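Local coordinates for transcriptional regulator (Actinomyces oris, PDB 5V8C), which probably acts as a LytR-Cps2A-Psr phosphotransferase that attaches glycan chains to a protein anchored in the Gram-positive cell wall, at residues L70-L74 with D84-T88; H111-I115 with I225-T231. One frame throughout, in Å; residues are numbered along the deposited sequence.

Interaction 1: L70-L74 with D84-T88; sequences LPRDL and DRLAT. With PO4 (phosphate ion), chain C.
Leu86 packs against Leu70 and Leu74 where a type I beta turn, Pro71 to Leu74, leaves the end of strand 65-70 in the LytR-Cps2A-Psr fold and meets the chain running out of strand 83-85. On this dense side the two methyls of Leu86 divide the work: Leu86 CD2 sits 3.5 Å from Leu70 CB, while Leu86 CD1 lies 3.8 Å from Leu74 CD2. Leu101 and Leu105 of helix 94-105 add to this apolar packing. Two backbone bonds fasten the segments: Leu86 N gives a fairly straight one to Leu74 O (2.9 Å, 161° at the hydrogen), and Ala87 N reaches a lone pair of Arg72 O (2.9 Å). On the looser, polar side, Arg72 and Arg85 run alongside each other, with guanidinium planes 77° apart. Ala87 CB covers one face of the Arg72 guanidinium. A phosphate ion, probably from the crystallisation liquor, lies just beyond the two guanidinium ends and bridges them, consistent with a phosphate-binding pocket in this phosphotransferase family. Each arginine gives it one weak hydrogen bond, Arg72 NH2 to phosphate O3 (3.5 Å) and Arg85 NH2 to phosphate O2 (3.3 Å).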
# COMPACT_ATOMS: atom_id res chain seq x y z
N LEU A 70 4.81 1.42 3.38
CA LEU A 70 6.22 1.03 3.33
C LEU A 70 6.80 1.37 1.96
O LEU A 70 6.32 0.84 0.96
CB LEU A 70 6.39 -0.46 3.64
CG LEU A 70 5.94 -0.93 5.03
CD1 LEU A 70 5.95 -2.45 5.11
CD2 LEU A 70 6.80 -0.34 6.13
N PRO A 71 7.81 2.27 1.89
CA PRO A 71 8.38 2.64 0.58
C PRO A 71 9.01 1.45 -0.16
O PRO A 71 9.75 0.68 0.44
CB PRO A 71 9.41 3.72 0.93
CG PRO A 71 9.74 3.49 2.35
CD PRO A 71 8.48 2.99 2.99
N ARG A 72 8.65 1.27 -1.45
CA ARG A 72 9.07 0.15 -2.30
C ARG A 72 10.60 0.04 -2.49
O ARG A 72 11.13 -1.06 -2.63
CB ARG A 72 8.35 0.20 -3.66
CG ARG A 72 8.70 1.42 -4.52
CD ARG A 72 8.03 1.46 -5.89
NE ARG A 72 8.36 0.30 -6.73
CZ ARG A 72 9.49 0.17 -7.43
NH1 ARG A 72 10.42 1.12 -7.37
NH2 ARG A 72 9.69 -0.90 -8.18
N ASP A 73 11.29 1.19 -2.50
CA ASP A 73 12.74 1.28 -2.71
C ASP A 73 13.52 0.96 -1.44
O ASP A 73 14.73 0.77 -1.51
CB ASP A 73 13.13 2.66 -3.28
CG ASP A 73 12.49 3.85 -2.59
OD1 ASP A 73 11.24 3.98 -2.64
OD2 ASP A 73 13.24 4.70 -2.05
N LEU A 74 12.83 0.84 -0.29
CA LEU A 74 13.45 0.52 1.00
C LEU A 74 14.12 -0.87 0.97
O LEU A 74 13.48 -1.86 0.61
CB LEU A 74 12.41 0.62 2.13
CG LEU A 74 12.82 0.15 3.52
CD1 LEU A 74 13.56 1.24 4.30
CD2 LEU A 74 11.62 -0.36 4.29
N ASP A 84 17.52 -7.23 0.04
CA ASP A 84 16.69 -6.99 -1.13
C ASP A 84 15.86 -5.74 -0.90
O ASP A 84 15.53 -5.42 0.24
CB ASP A 84 15.71 -8.16 -1.39
CG ASP A 84 16.29 -9.55 -1.67
OD1 ASP A 84 17.52 -9.65 -1.93
OD2 ASP A 84 15.51 -10.53 -1.69
N ARG A 85 15.45 -5.07 -1.99
CA ARG A 85 14.53 -3.95 -1.89
C ARG A 85 13.12 -4.53 -1.79
O ARG A 85 12.84 -5.57 -2.40
CB ARG A 85 14.64 -3.02 -3.10
CG ARG A 85 15.89 -2.16 -3.12
CD ARG A 85 15.86 -1.16 -4.27
NE ARG A 85 15.51 -1.81 -5.53
CZ ARG A 85 14.69 -1.30 -6.43
NH1 ARG A 85 14.16 -0.10 -6.25
NH2 ARG A 85 14.42 -1.97 -7.55
N LEU A 86 12.24 -3.85 -1.04
CA LEU A 86 10.85 -4.26 -0.83
C LEU A 86 10.13 -4.64 -2.14
O LEU A 86 9.45 -5.65 -2.19
CB LEU A 86 10.09 -3.14 -0.10
CG LEU A 86 9.70 -3.41 1.35
CD1 LEU A 86 10.91 -3.49 2.24
CD2 LEU A 86 8.81 -2.31 1.86
N ALA A 87 10.33 -3.84 -3.19
CA ALA A 87 9.70 -4.08 -4.49
C ALA A 87 10.19 -5.38 -5.15
O ALA A 87 9.42 -6.07 -5.83
CB ALA A 87 9.96 -2.90 -5.42
N THR A 88 11.45 -5.72 -4.92
CA THR A 88 12.13 -6.86 -5.51
C THR A 88 11.77 -8.17 -4.79
O THR A 88 11.74 -9.21 -5.43
CB THR A 88 13.63 -6.54 -5.59
OG1 THR A 88 13.88 -6.07 -6.91
CG2 THR A 88 14.54 -7.72 -5.27
P PO4 C . 12.71 0.41 -11.10
O1 PO4 C . 13.80 -0.20 -12.10
O2 PO4 C . 13.29 0.36 -9.61
O3 PO4 C . 11.37 -0.46 -11.17
O4 PO4 C . 12.40 1.88 -11.50

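Interaction 2: H111-I115 with I225-T231; sequences HLVTI and ITLDSGT
Thr114 and Thr226 face each other as an antiparallel hydrogen-bonded pair, with Thr114 N to Thr226 O at 2.8 Å and Thr226 N to Thr114 O at 2.9 Å. Their side chains lie side by side on one face of the sheet, CB to CB 3.9 Å. On the other face Val113 pairs with Leu227 at a non-hydrogen-bonded position. Val113 CG1 meets Ile225 CD1 at 3.6 Å, while Val113 CG2 touches Leu227 CD2 at 3.9 Å. Past this pair a side chain takes over. Asp228 N makes only a weak bond to Leu112 O, but Asp228 OD2 takes the hydrogen of Leu112 N at 2.8 Å, with an angle of 131° at the hydrogen. Asp228 CG stands between its own N and carbonyl carbon (chi1 67°), which brings the carboxylate across to the strand. Asp228 OD1 also accepts a weak bond from Gly230 N inside the type I turn Asp228 to Thr231. Beyond that turn, Thr231 OG1 lies 2.8 Å from His111 ND1. Further out, Trp23 meets the His111 ring, Ile123 of helix 117-126 touches both Ile115 and Ile225, and strands 23-28 and 5-7 flank the pair within the mixed central sheet.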
# COMPACT_ATOMS: atom_id res chain seq x y z
N HIS A 111 -2.82 -11.57 7.68
CA HIS A 111 -3.66 -11.72 6.49
C HIS A 111 -2.98 -11.10 5.26
O HIS A 111 -2.12 -10.23 5.41
CB HIS A 111 -5.03 -11.07 6.72
CG HIS A 111 -5.76 -11.61 7.90
ND1 HIS A 111 -6.36 -12.85 7.87
CD2 HIS A 111 -5.98 -11.05 9.11
CE1 HIS A 111 -6.93 -13.00 9.05
NE2 HIS A 111 -6.72 -11.95 9.84
N LEU A 112 -3.36 -11.54 4.05
CA LEU A 112 -2.73 -11.03 2.84
C LEU A 112 -3.74 -10.71 1.74
O LEU A 112 -4.53 -11.58 1.35
CB LEU A 112 -1.63 -11.97 2.32
CG LEU A 112 -0.95 -11.51 1.00
CD1 LEU A 112 0.15 -10.49 1.26
CD2 LEU A 112 -0.43 -12.67 0.19
N VAL A 113 -3.65 -9.47 1.21
CA VAL A 113 -4.44 -8.98 0.08
C VAL A 113 -3.49 -8.55 -1.04
O VAL A 113 -2.54 -7.80 -0.80
CB VAL A 113 -5.43 -7.84 0.46
CG1 VAL A 113 -6.42 -7.58 -0.67
CG2 VAL A 113 -6.17 -8.16 1.75
N THR A 114 -3.73 -9.06 -2.25
CA THR A 114 -2.93 -8.77 -3.44
C THR A 114 -3.83 -8.21 -4.54
O THR A 114 -4.92 -8.73 -4.78
CB THR A 114 -2.13 -10.01 -3.84
OG1 THR A 114 -1.06 -10.16 -2.91
CG2 THR A 114 -1.58 -9.96 -5.26
N ILE A 115 -3.41 -7.10 -5.13
CA ILE A 115 -4.19 -6.41 -6.16
C ILE A 115 -3.27 -6.10 -7.33
O ILE A 115 -2.23 -5.46 -7.14
CB ILE A 115 -4.87 -5.11 -5.61
CG1 ILE A 115 -5.37 -5.27 -4.16
CG2 ILE A 115 -6.01 -4.65 -6.52
CD1 ILE A 115 -5.42 -4.01 -3.39
N ILE A 225 -9.44 -9.24 -6.37
CA ILE A 225 -8.55 -9.35 -5.23
C ILE A 225 -8.01 -10.77 -5.14
O ILE A 225 -8.72 -11.73 -5.45
CB ILE A 225 -9.36 -8.97 -3.94
CG1 ILE A 225 -9.31 -7.44 -3.66
CG2 ILE A 225 -9.01 -9.78 -2.67
CD1 ILE A 225 -8.06 -6.80 -3.83
N THR A 226 -6.78 -10.90 -4.64
CA THR A 226 -6.17 -12.18 -4.34
C THR A 226 -5.96 -12.21 -2.82
O THR A 226 -5.49 -11.23 -2.24
CB THR A 226 -4.91 -12.39 -5.18
OG1 THR A 226 -5.24 -12.23 -6.55
CG2 THR A 226 -4.28 -13.75 -4.96
N LEU A 227 -6.39 -13.30 -2.17
CA LEU A 227 -6.30 -13.52 -0.73
C LEU A 227 -5.51 -14.78 -0.45
O LEU A 227 -5.60 -15.75 -1.21
CB LEU A 227 -7.71 -13.73 -0.13
CG LEU A 227 -8.65 -12.54 -0.02
CD1 LEU A 227 -9.98 -12.97 0.57
CD2 LEU A 227 -8.02 -11.40 0.80
N ASP A 228 -4.82 -14.83 0.71
CA ASP A 228 -4.16 -16.06 1.12
C ASP A 228 -5.26 -17.07 1.46
O ASP A 228 -6.40 -16.68 1.71
CB ASP A 228 -3.19 -15.85 2.29
CG ASP A 228 -3.86 -15.46 3.59
OD1 ASP A 228 -4.22 -16.38 4.37
OD2 ASP A 228 -4.01 -14.26 3.84
N SER A 229 -4.93 -18.36 1.44
CA SER A 229 -5.88 -19.44 1.69
C SER A 229 -6.52 -19.39 3.08
O SER A 229 -7.69 -19.74 3.20
CB SER A 229 -5.23 -20.79 1.45
OG SER A 229 -4.73 -20.90 0.13
N GLY A 230 -5.78 -18.91 4.08
CA GLY A 230 -6.24 -18.85 5.46
C GLY A 230 -7.08 -17.66 5.86
O GLY A 230 -7.62 -17.63 6.97
N THR A 231 -7.19 -16.65 4.99
CA THR A 231 -7.96 -15.46 5.30
C THR A 231 -9.36 -15.56 4.68
O THR A 231 -9.49 -15.96 3.52
CB THR A 231 -7.18 -14.18 4.93
OG1 THR A 231 -7.83 -13.05 5.50
CG2 THR A 231 -7.03 -13.98 3.44

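How the interactions relate
From the N terminus, strand 5-7 supplies one edge of the central sheet and strand 23-28 a place inside it. Interaction 1 then closes a short loop: nine residues, including strand 75-77, separate 70-74 from 84-88. The chain passes through helix 94-105 into strand 111-115, where interaction 2 opens; it closes after a largely helical excursion of 109 residues. The two are in series, neither nested nor crossed. Their centres are about 20 Å apart and their nearest atoms about 11 Å, so they do not touch. Interaction 1 links the small 75-77/83-85 sheet to the central one, whereas interaction 2 joins strand 226-228, next to edge strand 5-7, to strand 111-115 on its inner side.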